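PDB 4OVS: TRAP dicarboxylate transporter, DctP subunit from Sulfurospirillum deleyianum, which probably serves as the periplasmic succinate-binding component of a TRAP transporter, capturing dicarboxylates for uptake. Local coordinates for residues F168-S173 / A178-V183; N186-P191 / G202-A207; N209-F214 / L226-H231; K281-A286 / L292-L297. All coordinates share one frame; numbering follows the deposited sequence.

Contact 1. Residues F168-S173 / A178-V183; sequences FRIMSS and AQFKAV
Phe168 meets Phe180 in a stack that starts at its CB. That carbon sits over the Phe180 face, 4.1 Å from the ring centroid and 16° off the normal, a CH-pi contact. One atom further, Phe168 CG comes within 3.5 Å of Phe180 CE1, the nearest approach between the two segments. Both ortho carbons straddle the same atom, Phe168 CD1 and CD2 each lying 3.7 Å from Phe180 CE1. Toward the far end the spacing widens, until Phe168 CZ stands 4.2 Å from Phe180 CE1. The rings therefore form an offset stack, with centroids 4.6 Å apart and planes inclined at 26°. Beside it, Ile170 CG2, anti to the carbonyl carbon of its own residue, touches Phe180 CD2 obliquely at 3.8 Å; the Ile170 and Phe180 side chains run past each other in opposite directions. An alanine at Phe168 would keep CB, but the part of Phe180 around CE1 and CD1 would probably lose the ring stacked on it. Phe168 and Ile170 face the helix, whereas Arg169 between them points away, and its NH1 is hydrogen-bonded to the bound succinate. The contact thus packs helix 174-181 on strand 167-170 inside a beta-alpha-beta unit, whose second strand, 186-189, pairs in parallel with the first and sets Pro187 against Phe180 as well.

Contact 2. Residues N186-P191 / G202-A207; sequences NPQVLP and GVVDGA
The backbones at Gln188 and Val204 stay well apart, their CA atoms 8.0 Å from each other, and no hydrogen bond links the two segments. Side chains span the interval. Gln188 reaches across in extended form, its CG anti to the backbone N (chi1 -166°) and the chain straight beyond CG, which carries the terminal amide to the two valines. There the two ends of the amide part company. OE1 lies 3.7 Å from Val204 CG1, where the side chains meet at a slant, and NE2 lies 4.0 Å from Val203 CG1, with the Gln188 and Val203 side chains crossing at about a right angle. OE1 is also 3.9 Å from the carbonyl O of Val203, an acceptor beside an acceptor. The valines follow Gly202, whose positive phi (76°) belongs to the Schellman motif that ends helix 195-200, and they lead toward strand 206-209. Val204 is buried, packing also on Leu199 and coming within about 4 Å (side chain to side chain) of Arg169, a succinate-binding residue; Val203 is exposed. Chemically, then, a polar amide lies against methyl groups at the margin of the fold. No bond from the other segment fixes the amide's rotation, and the association of strand 186-189 with the loop 202-205 that leads into strand 206-209 rests here on van der Waals packing.

Contact 3. Residues N209-F214 / L226-H231; sequences NPLSNF and LTLSNH
Phe214 and Leu226 are brought together by like first torsions: in each, CG is anti to the backbone N (chi1 -170° for Phe214, 174° for Leu226), and the two side chains come at each other from opposite directions. Leu226 then divides its methyls. CD1 lies over one face of the Phe214 ring, 4.1 Å from the centroid and 15° off the normal, a CH-pi contact displaced toward the rim; CD2 approaches the same ring at Phe214 CE2, 3.9 Å away. This second methyl is shared, since Leu226 CD2 is also 4.2 Å from Leu211 CD2. Leu211 CD2 in turn reaches Leu228 CD2 at 4.3 Å, so one methyl from the helix touches two leucines. The contact joins the first turn of helix 211-216, with Pro210 in the N-cap position, to strand 225-227 of the mixed sheet, and Ile282 of the long helix 253-289 also packs on Phe214. While Leu211 and Phe214 meet the strand, Asn213, likewise on helix 211-216, reaches the bound succinate with a hydrogen bond from ND2. A serine in place of Phe214 would take away the ring, and Leu226 would probably lose the surface under CD1, leaving a gap between helix and strand. At Leu228 the chain bends in an inverse gamma turn, with Ser229 N donating to Thr227 O at 2.7 Å. Ser229 OG then pairs with His231 ND1 at 2.8 Å in the imidazole plane, while His231 NE2 is hydrogen-bonded to Glu208 OE1.

Contact 4. Residues K281-A286 / L292-L297; sequences KISEYA and LKIHTL
Tyr285 presents an edge to Leu292: Leu292 CB lies near the plane of the phenol ring, 3.9 Å from Tyr285 CE2, and the two side chains cross at about a right angle. The other flat group, the His295 imidazole, is placed by a hydrogen bond from its NE2 to Asp225 in the adjoining strand. The apolar centre lies around Leu292, whose CD2 packs on Ile282 CG2 at 3.6 Å. Ile294 CD1 reaches that same isoleucine methyl from another direction and also comes to 3.8 Å from Ser283 OG. That hydroxyl is hydrogen-bonded to Leu279 O one turn back, so its meeting with Ile294 is plain packing. Ile294 gets there because its CB already faces the helix and the extended arm through CG1 (chi2 168°) carries CD1 up to it. Spacing is tightest at Ala286, where CB comes within 3.2 Å of Leu292 O, a close approach that leaves little room there. A water fastens the same end, donating to Ala286 O at 2.9 Å and to Leu292 O at 2.7 Å, and thereby tying two carbonyl oxygens that could not bond each other. The helix and strand axes approach to 8.9 Å with their directions 135° apart, as the chain reverses after the helix. After a short connection, strand 293-295 thus packs back on the last turns of helix 253-289, the long helix that is a hallmark of TRAP solute-binding proteins and that also reaches, through Ile282, Leu226 of the neighbouring parallel strand.

The four contacts follow in series along the chain, each closing before the next opens. Contacts 1 and 2, with centres 9 Å apart, meet at the small parallel sheet of strands 167-170 and 186-189, where Phe168 O and Gln188 N are probably hydrogen-bonded (2.8 Å). Contacts 3 and 4, centres 11 Å apart, share the mixed sheet through the neighbouring parallel strands 225-227 and 293-295. Contact 2 leads into contact 3 along strand 206-209 and helix 211-216, their centres 15 Å apart; contacts 1 and 4 have centres 23 Å apart and do not touch. The succinate-binding residues Arg169 and Asn213, lying in contacts 1 and 3, thus stand on separately packed elements converging on one site.

Contact 1. Residues F168-S173 / A178-V183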
# COMPACT_ATOMS: atom_id res chain seq x y z
N PHE A 168 0.16 6.38 16.87
CA PHE A 168 -0.12 6.26 15.45
C PHE A 168 -0.46 4.84 15.09
O PHE A 168 0.22 3.91 15.52
CB PHE A 168 1.10 6.71 14.63
CG PHE A 168 1.26 8.20 14.53
CD1 PHE A 168 0.68 8.90 13.47
CD2 PHE A 168 2.02 8.90 15.44
CE1 PHE A 168 0.83 10.26 13.35
CE2 PHE A 168 2.17 10.27 15.33
CZ PHE A 168 1.58 10.95 14.27
N ARG A 169 -1.52 4.64 14.30
CA ARG A 169 -1.71 3.36 13.64
C ARG A 169 -0.59 3.12 12.61
O ARG A 169 -0.19 4.05 11.91
CB ARG A 169 -3.06 3.33 12.92
CG ARG A 169 -3.43 1.98 12.31
CD ARG A 169 -3.06 1.94 10.85
NE ARG A 169 -3.19 0.63 10.24
CZ ARG A 169 -3.19 0.43 8.92
NH1 ARG A 169 -3.11 1.47 8.10
NH2 ARG A 169 -3.28 -0.82 8.42
N ILE A 170 -0.09 1.90 12.53
CA ILE A 170 0.79 1.48 11.42
C ILE A 170 0.35 0.13 10.87
O ILE A 170 -0.33 -0.64 11.54
CB ILE A 170 2.23 1.28 11.87
CG1 ILE A 170 2.29 0.34 13.07
CG2 ILE A 170 2.84 2.61 12.22
CD1 ILE A 170 3.72 -0.10 13.42
N MSE A 171 0.78 -0.16 9.66
CA MSE A 171 0.75 -1.52 9.14
C MSE A 171 1.85 -2.33 9.84
O MSE A 171 2.74 -1.75 10.49
CB MSE A 171 0.99 -1.50 7.65
CG MSE A 171 -0.05 -0.72 6.82
SE MSE A 171 0.58 -0.50 4.92
CE MSE A 171 2.05 0.75 5.22
N SER A 172 1.80 -3.65 9.69
CA SER A 172 2.64 -4.54 10.49
C SER A 172 4.02 -4.67 9.91
O SER A 172 4.29 -5.58 9.16
CB SER A 172 2.05 -5.94 10.58
OG SER A 172 2.82 -6.71 11.50
N SER A 173 4.90 -3.77 10.31
CA SER A 173 6.22 -3.71 9.74
C SER A 173 7.19 -3.14 10.74
O SER A 173 6.97 -2.06 11.27
CB SER A 173 6.20 -2.78 8.53
OG SER A 173 7.53 -2.48 8.12
N ALA A 178 9.85 1.31 13.93
CA ALA A 178 11.11 2.01 14.15
C ALA A 178 11.00 3.48 13.72
O ALA A 178 11.50 4.38 14.39
CB ALA A 178 12.22 1.30 13.39
N GLN A 179 10.35 3.73 12.60
CA GLN A 179 10.27 5.07 12.05
C GLN A 179 9.59 6.04 13.01
O GLN A 179 10.00 7.17 13.14
CB GLN A 179 9.53 5.03 10.69
CG GLN A 179 8.80 6.28 10.29
CD GLN A 179 8.00 6.11 8.99
OE1 GLN A 179 8.57 5.93 7.92
NE2 GLN A 179 6.68 6.16 9.10
N PHE A 180 8.54 5.59 13.68
CA PHE A 180 7.78 6.48 14.55
C PHE A 180 8.40 6.55 15.93
O PHE A 180 8.29 7.57 16.63
CB PHE A 180 6.36 5.98 14.66
CG PHE A 180 5.49 6.43 13.55
CD1 PHE A 180 4.98 7.71 13.55
CD2 PHE A 180 5.15 5.57 12.53
CE1 PHE A 180 4.17 8.14 12.55
CE2 PHE A 180 4.33 6.00 11.50
CZ PHE A 180 3.84 7.28 11.51
N LYS A 181 9.04 5.46 16.32
CA LYS A 181 9.80 5.46 17.56
C LYS A 181 10.92 6.48 17.44
O LYS A 181 11.29 7.12 18.41
CB LYS A 181 10.35 4.07 17.85
CG LYS A 181 9.40 3.15 18.62
CD LYS A 181 9.76 1.67 18.41
CE LYS A 181 9.29 0.77 19.54
NZ LYS A 181 7.84 0.88 19.79
N ALA A 182 11.43 6.67 16.23
CA ALA A 182 12.55 7.57 16.03
C ALA A 182 12.19 9.03 16.30
O ALA A 182 13.06 9.82 16.61
CB ALA A 182 13.05 7.44 14.63
N VAL A 183 10.91 9.37 16.18
CA VAL A 183 10.45 10.73 16.54
C VAL A 183 9.55 10.72 17.77
O VAL A 183 8.77 11.64 17.99
CB VAL A 183 9.72 11.41 15.36
CG1 VAL A 183 10.62 11.44 14.12
CG2 VAL A 183 8.45 10.69 15.05

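Contact 2. Residues N186-P191 / G202-A207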
# COMPACT_ATOMS: atom_id res chain seq x y z
N ASN A 186 4.30 6.60 19.53
CA ASN A 186 3.90 5.28 19.98
C ASN A 186 3.15 4.58 18.85
O ASN A 186 1.95 4.84 18.66
CB ASN A 186 3.01 5.43 21.22
CG ASN A 186 2.75 4.12 21.93
OD1 ASN A 186 3.21 3.06 21.52
ND2 ASN A 186 2.00 4.20 23.04
N PRO A 187 3.83 3.72 18.08
CA PRO A 187 3.11 3.09 16.97
C PRO A 187 2.31 1.88 17.44
O PRO A 187 2.66 1.24 18.41
CB PRO A 187 4.22 2.69 15.99
CG PRO A 187 5.55 3.05 16.70
CD PRO A 187 5.22 3.26 18.14
N GLN A 188 1.25 1.56 16.73
CA GLN A 188 0.37 0.48 17.09
C GLN A 188 -0.19 -0.16 15.81
O GLN A 188 -0.79 0.51 14.98
CB GLN A 188 -0.77 1.06 17.91
CG GLN A 188 -1.58 0.05 18.63
CD GLN A 188 -2.74 0.69 19.37
OE1 GLN A 188 -2.67 1.84 19.80
NE2 GLN A 188 -3.81 -0.08 19.52
N VAL A 189 -0.01 -1.47 15.67
CA VAL A 189 -0.50 -2.16 14.49
C VAL A 189 -2.00 -2.43 14.57
O VAL A 189 -2.47 -2.99 15.56
CB VAL A 189 0.22 -3.51 14.29
CG1 VAL A 189 -0.21 -4.13 13.01
CG2 VAL A 189 1.70 -3.31 14.30
N LEU A 190 -2.73 -2.02 13.54
CA LEU A 190 -4.15 -2.35 13.41
C LEU A 190 -4.46 -2.71 11.95
O LEU A 190 -3.81 -2.22 11.05
CB LEU A 190 -5.06 -1.16 13.83
CG LEU A 190 -5.06 -0.75 15.31
CD1 LEU A 190 -5.84 0.55 15.53
CD2 LEU A 190 -5.67 -1.83 16.15
N PRO A 191 -5.43 -3.60 11.73
CA PRO A 191 -5.78 -3.95 10.35
C PRO A 191 -6.42 -2.72 9.67
O PRO A 191 -7.08 -1.90 10.35
CB PRO A 191 -6.83 -5.04 10.52
CG PRO A 191 -6.88 -5.38 11.98
CD PRO A 191 -6.32 -4.23 12.72
N GLY A 202 -10.58 7.75 19.23
CA GLY A 202 -9.39 8.16 19.96
C GLY A 202 -8.41 7.08 20.33
O GLY A 202 -7.47 7.32 21.11
N VAL A 203 -8.59 5.88 19.78
CA VAL A 203 -7.68 4.78 20.13
C VAL A 203 -6.26 5.10 19.70
O VAL A 203 -5.31 4.70 20.37
CB VAL A 203 -8.11 3.44 19.50
CG1 VAL A 203 -7.02 2.36 19.69
CG2 VAL A 203 -9.43 3.00 20.09
N VAL A 204 -6.12 5.81 18.57
CA VAL A 204 -4.85 6.40 18.14
C VAL A 204 -5.08 7.89 17.80
O VAL A 204 -6.23 8.29 17.52
CB VAL A 204 -4.23 5.68 16.95
CG1 VAL A 204 -3.80 4.27 17.30
CG2 VAL A 204 -5.19 5.66 15.78
N ASP A 205 -4.02 8.69 17.83
CA ASP A 205 -4.11 10.11 17.50
C ASP A 205 -4.04 10.35 15.99
O ASP A 205 -4.76 11.17 15.46
CB ASP A 205 -3.00 10.90 18.19
CG ASP A 205 -3.04 10.76 19.69
OD1 ASP A 205 -4.15 10.89 20.29
OD2 ASP A 205 -1.97 10.52 20.26
N GLY A 206 -3.15 9.63 15.32
CA GLY A 206 -2.94 9.83 13.89
C GLY A 206 -2.58 8.58 13.09
O GLY A 206 -2.65 7.46 13.59
N ALA A 207 -2.22 8.79 11.83
CA ALA A 207 -1.88 7.72 10.92
C ALA A 207 -1.03 8.26 9.77
O ALA A 207 -0.79 9.47 9.67
CB ALA A 207 -3.17 7.06 10.38

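Contact 3. Residues N209-F214 / L226-H231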
# COMPACT_ATOMS: atom_id res chain seq x y z
N ASN A 209 -0.96 7.81 5.47
CA ASN A 209 -1.69 7.26 4.34
C ASN A 209 -1.36 7.96 3.05
O ASN A 209 -1.02 9.14 3.05
CB ASN A 209 -3.19 7.38 4.52
CG ASN A 209 -3.70 6.62 5.72
OD1 ASN A 209 -3.81 7.17 6.80
ND2 ASN A 209 -3.93 5.35 5.55
N PRO A 210 -1.49 7.24 1.93
CA PRO A 210 -1.53 7.91 0.66
C PRO A 210 -2.88 8.64 0.54
O PRO A 210 -3.79 8.28 1.26
CB PRO A 210 -1.40 6.77 -0.33
CG PRO A 210 -1.89 5.60 0.38
CD PRO A 210 -1.61 5.78 1.80
N LEU A 211 -2.97 9.67 -0.29
CA LEU A 211 -4.19 10.50 -0.37
C LEU A 211 -5.38 9.68 -0.81
O LEU A 211 -6.53 9.97 -0.43
CB LEU A 211 -3.99 11.70 -1.32
CG LEU A 211 -2.98 12.74 -0.84
CD1 LEU A 211 -3.01 13.98 -1.76
CD2 LEU A 211 -3.27 13.14 0.60
N SER A 212 -5.11 8.63 -1.57
CA SER A 212 -6.14 7.75 -2.09
C SER A 212 -6.96 7.12 -0.95
O SER A 212 -8.18 7.22 -0.88
CB SER A 212 -5.44 6.65 -2.93
OG SER A 212 -4.54 5.86 -2.10
N ASN A 213 -6.27 6.48 -0.02
CA ASN A 213 -6.94 5.88 1.12
C ASN A 213 -7.48 6.92 2.12
O ASN A 213 -8.55 6.72 2.71
CB ASN A 213 -5.99 4.93 1.84
CG ASN A 213 -5.72 3.67 1.05
OD1 ASN A 213 -6.49 3.28 0.16
ND2 ASN A 213 -4.65 3.00 1.41
N PHE A 214 -6.76 8.01 2.30
CA PHE A 214 -7.14 9.06 3.23
C PHE A 214 -8.55 9.57 2.93
O PHE A 214 -9.34 9.72 3.83
CB PHE A 214 -6.13 10.20 3.18
CG PHE A 214 -6.29 11.22 4.26
CD1 PHE A 214 -5.91 10.94 5.56
CD2 PHE A 214 -6.79 12.48 3.97
CE1 PHE A 214 -6.07 11.89 6.58
CE2 PHE A 214 -6.96 13.44 4.98
CZ PHE A 214 -6.59 13.15 6.28
N LEU A 226 -3.74 17.43 8.42
CA LEU A 226 -3.01 16.64 7.43
C LEU A 226 -1.75 17.35 6.98
O LEU A 226 -1.79 18.52 6.58
CB LEU A 226 -3.89 16.37 6.19
CG LEU A 226 -3.20 15.67 5.01
CD1 LEU A 226 -2.87 14.26 5.31
CD2 LEU A 226 -4.08 15.73 3.76
N THR A 227 -0.63 16.65 7.02
CA THR A 227 0.64 17.21 6.57
C THR A 227 1.15 16.48 5.34
O THR A 227 1.32 15.26 5.34
CB THR A 227 1.69 17.16 7.70
OG1 THR A 227 1.26 18.00 8.76
CG2 THR A 227 3.02 17.66 7.24
N LEU A 228 1.40 17.24 4.28
CA LEU A 228 1.88 16.63 3.03
C LEU A 228 3.38 16.32 3.15
O LEU A 228 4.24 16.98 2.59
CB LEU A 228 1.54 17.51 1.83
CG LEU A 228 0.04 17.80 1.66
CD1 LEU A 228 -0.24 18.73 0.53
CD2 LEU A 228 -0.77 16.58 1.46
N SER A 229 3.66 15.29 3.94
CA SER A 229 5.02 14.91 4.30
C SER A 229 5.73 14.03 3.27
O SER A 229 6.94 14.06 3.16
CB SER A 229 4.99 14.20 5.64
OG SER A 229 4.04 13.16 5.64
N ASN A 230 4.99 13.22 2.53
CA ASN A 230 5.64 12.43 1.51
C ASN A 230 6.81 11.64 2.06
O ASN A 230 7.80 11.46 1.41
CB ASN A 230 6.15 13.34 0.38
CG ASN A 230 5.03 13.89 -0.44
OD1 ASN A 230 4.39 13.17 -1.18
ND2 ASN A 230 4.78 15.18 -0.31
N HIS A 231 6.66 11.12 3.26
CA HIS A 231 7.84 10.68 3.99
C HIS A 231 8.17 9.22 3.72
O HIS A 231 9.26 8.78 4.01
CB HIS A 231 7.61 10.94 5.46
CG HIS A 231 6.48 10.16 6.00
ND1 HIS A 231 5.18 10.62 5.97
CD2 HIS A 231 6.43 8.91 6.50
CE1 HIS A 231 4.38 9.69 6.48
NE2 HIS A 231 5.12 8.64 6.80

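Contact 4. Residues K281-A286 / L292-L297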
# COMPACT_ATOMS: atom_id res chain seq x y z
N LYS A 281 -10.14 17.07 -3.76
CA LYS A 281 -11.31 16.68 -2.96
C LYS A 281 -11.09 16.92 -1.46
O LYS A 281 -12.00 17.39 -0.74
CB LYS A 281 -11.66 15.21 -3.23
CG LYS A 281 -12.32 14.94 -4.57
CD LYS A 281 -12.32 13.43 -4.85
CE LYS A 281 -12.95 13.02 -6.20
NZ LYS A 281 -14.26 13.69 -6.40
N ILE A 282 -9.90 16.61 -0.98
CA ILE A 282 -9.59 16.87 0.42
C ILE A 282 -9.61 18.38 0.72
O ILE A 282 -10.11 18.82 1.76
CB ILE A 282 -8.27 16.19 0.76
CG1 ILE A 282 -8.46 14.70 0.61
CG2 ILE A 282 -7.75 16.54 2.17
CD1 ILE A 282 -7.22 14.00 0.43
N SER A 283 -9.11 19.18 -0.22
CA SER A 283 -9.07 20.63 -0.07
C SER A 283 -10.45 21.25 -0.03
O SER A 283 -10.71 22.13 0.78
CB SER A 283 -8.26 21.23 -1.22
OG SER A 283 -6.89 20.90 -1.08
N GLU A 284 -11.35 20.77 -0.89
CA GLU A 284 -12.70 21.26 -0.89
C GLU A 284 -13.40 20.89 0.43
O GLU A 284 -14.12 21.70 1.03
CB GLU A 284 -13.47 20.71 -2.08
CG GLU A 284 -14.87 21.29 -2.19
CD GLU A 284 -14.99 22.48 -3.18
OE1 GLU A 284 -14.21 23.45 -3.04
OE2 GLU A 284 -15.88 22.45 -4.08
N TYR A 285 -13.15 19.67 0.90
CA TYR A 285 -13.72 19.22 2.16
C TYR A 285 -13.24 20.12 3.33
O TYR A 285 -14.01 20.47 4.24
CB TYR A 285 -13.35 17.75 2.42
CG TYR A 285 -13.57 17.43 3.86
CD1 TYR A 285 -14.83 17.14 4.34
CD2 TYR A 285 -12.52 17.49 4.76
CE1 TYR A 285 -15.06 16.87 5.71
CE2 TYR A 285 -12.73 17.23 6.09
CZ TYR A 285 -13.99 16.96 6.57
OH TYR A 285 -14.15 16.71 7.91
N ALA A 286 -11.97 20.49 3.32
CA ALA A 286 -11.45 21.31 4.40
C ALA A 286 -12.09 22.73 4.38
O ALA A 286 -12.54 23.28 5.41
CB ALA A 286 -9.97 21.39 4.28
N LEU A 292 -10.62 20.58 8.81
CA LEU A 292 -9.32 20.01 8.47
C LEU A 292 -8.41 21.14 8.02
O LEU A 292 -8.81 22.00 7.24
CB LEU A 292 -9.47 18.95 7.39
CG LEU A 292 -8.17 18.39 6.81
CD1 LEU A 292 -7.48 17.57 7.85
CD2 LEU A 292 -8.45 17.55 5.58
N LYS A 293 -7.20 21.18 8.55
CA LYS A 293 -6.17 22.08 8.06
C LYS A 293 -5.14 21.22 7.33
O LYS A 293 -4.77 20.16 7.83
CB LYS A 293 -5.47 22.81 9.20
CG LYS A 293 -6.37 23.56 10.14
CD LYS A 293 -7.11 24.72 9.47
CE LYS A 293 -6.16 25.79 8.92
NZ LYS A 293 -6.87 27.02 8.42
N ILE A 294 -4.71 21.65 6.15
CA ILE A 294 -3.70 20.96 5.35
C ILE A 294 -2.38 21.73 5.40
O ILE A 294 -2.34 22.92 5.11
CB ILE A 294 -4.20 20.83 3.92
CG1 ILE A 294 -5.58 20.19 3.94
CG2 ILE A 294 -3.21 20.05 3.01
CD1 ILE A 294 -6.29 20.27 2.63
N HIS A 295 -1.30 21.09 5.80
CA HIS A 295 -0.03 21.79 5.96
C HIS A 295 0.98 21.26 4.99
O HIS A 295 1.10 20.07 4.84
CB HIS A 295 0.54 21.59 7.35
CG HIS A 295 -0.45 21.81 8.43
ND1 HIS A 295 -0.79 23.07 8.88
CD2 HIS A 295 -1.20 20.94 9.14
CE1 HIS A 295 -1.70 22.96 9.83
NE2 HIS A 295 -1.97 21.68 10.01
N THR A 296 1.73 22.17 4.38
CA THR A 296 2.80 21.82 3.48
C THR A 296 4.12 22.17 4.17
O THR A 296 4.16 23.06 4.98
CB THR A 296 2.69 22.61 2.18
OG1 THR A 296 2.84 23.98 2.46
CG2 THR A 296 1.35 22.41 1.56
N LEU A 297 5.20 21.47 3.85
CA LEU A 297 6.44 21.65 4.58
C LEU A 297 7.42 22.58 3.87
O LEU A 297 7.48 22.64 2.64
CB LEU A 297 7.12 20.30 4.83
CG LEU A 297 6.34 19.27 5.67
CD1 LEU A 297 7.14 17.99 5.76
CD2 LEU A 297 6.01 19.80 7.06
O HOH W 1 -10.66 23.98 7.47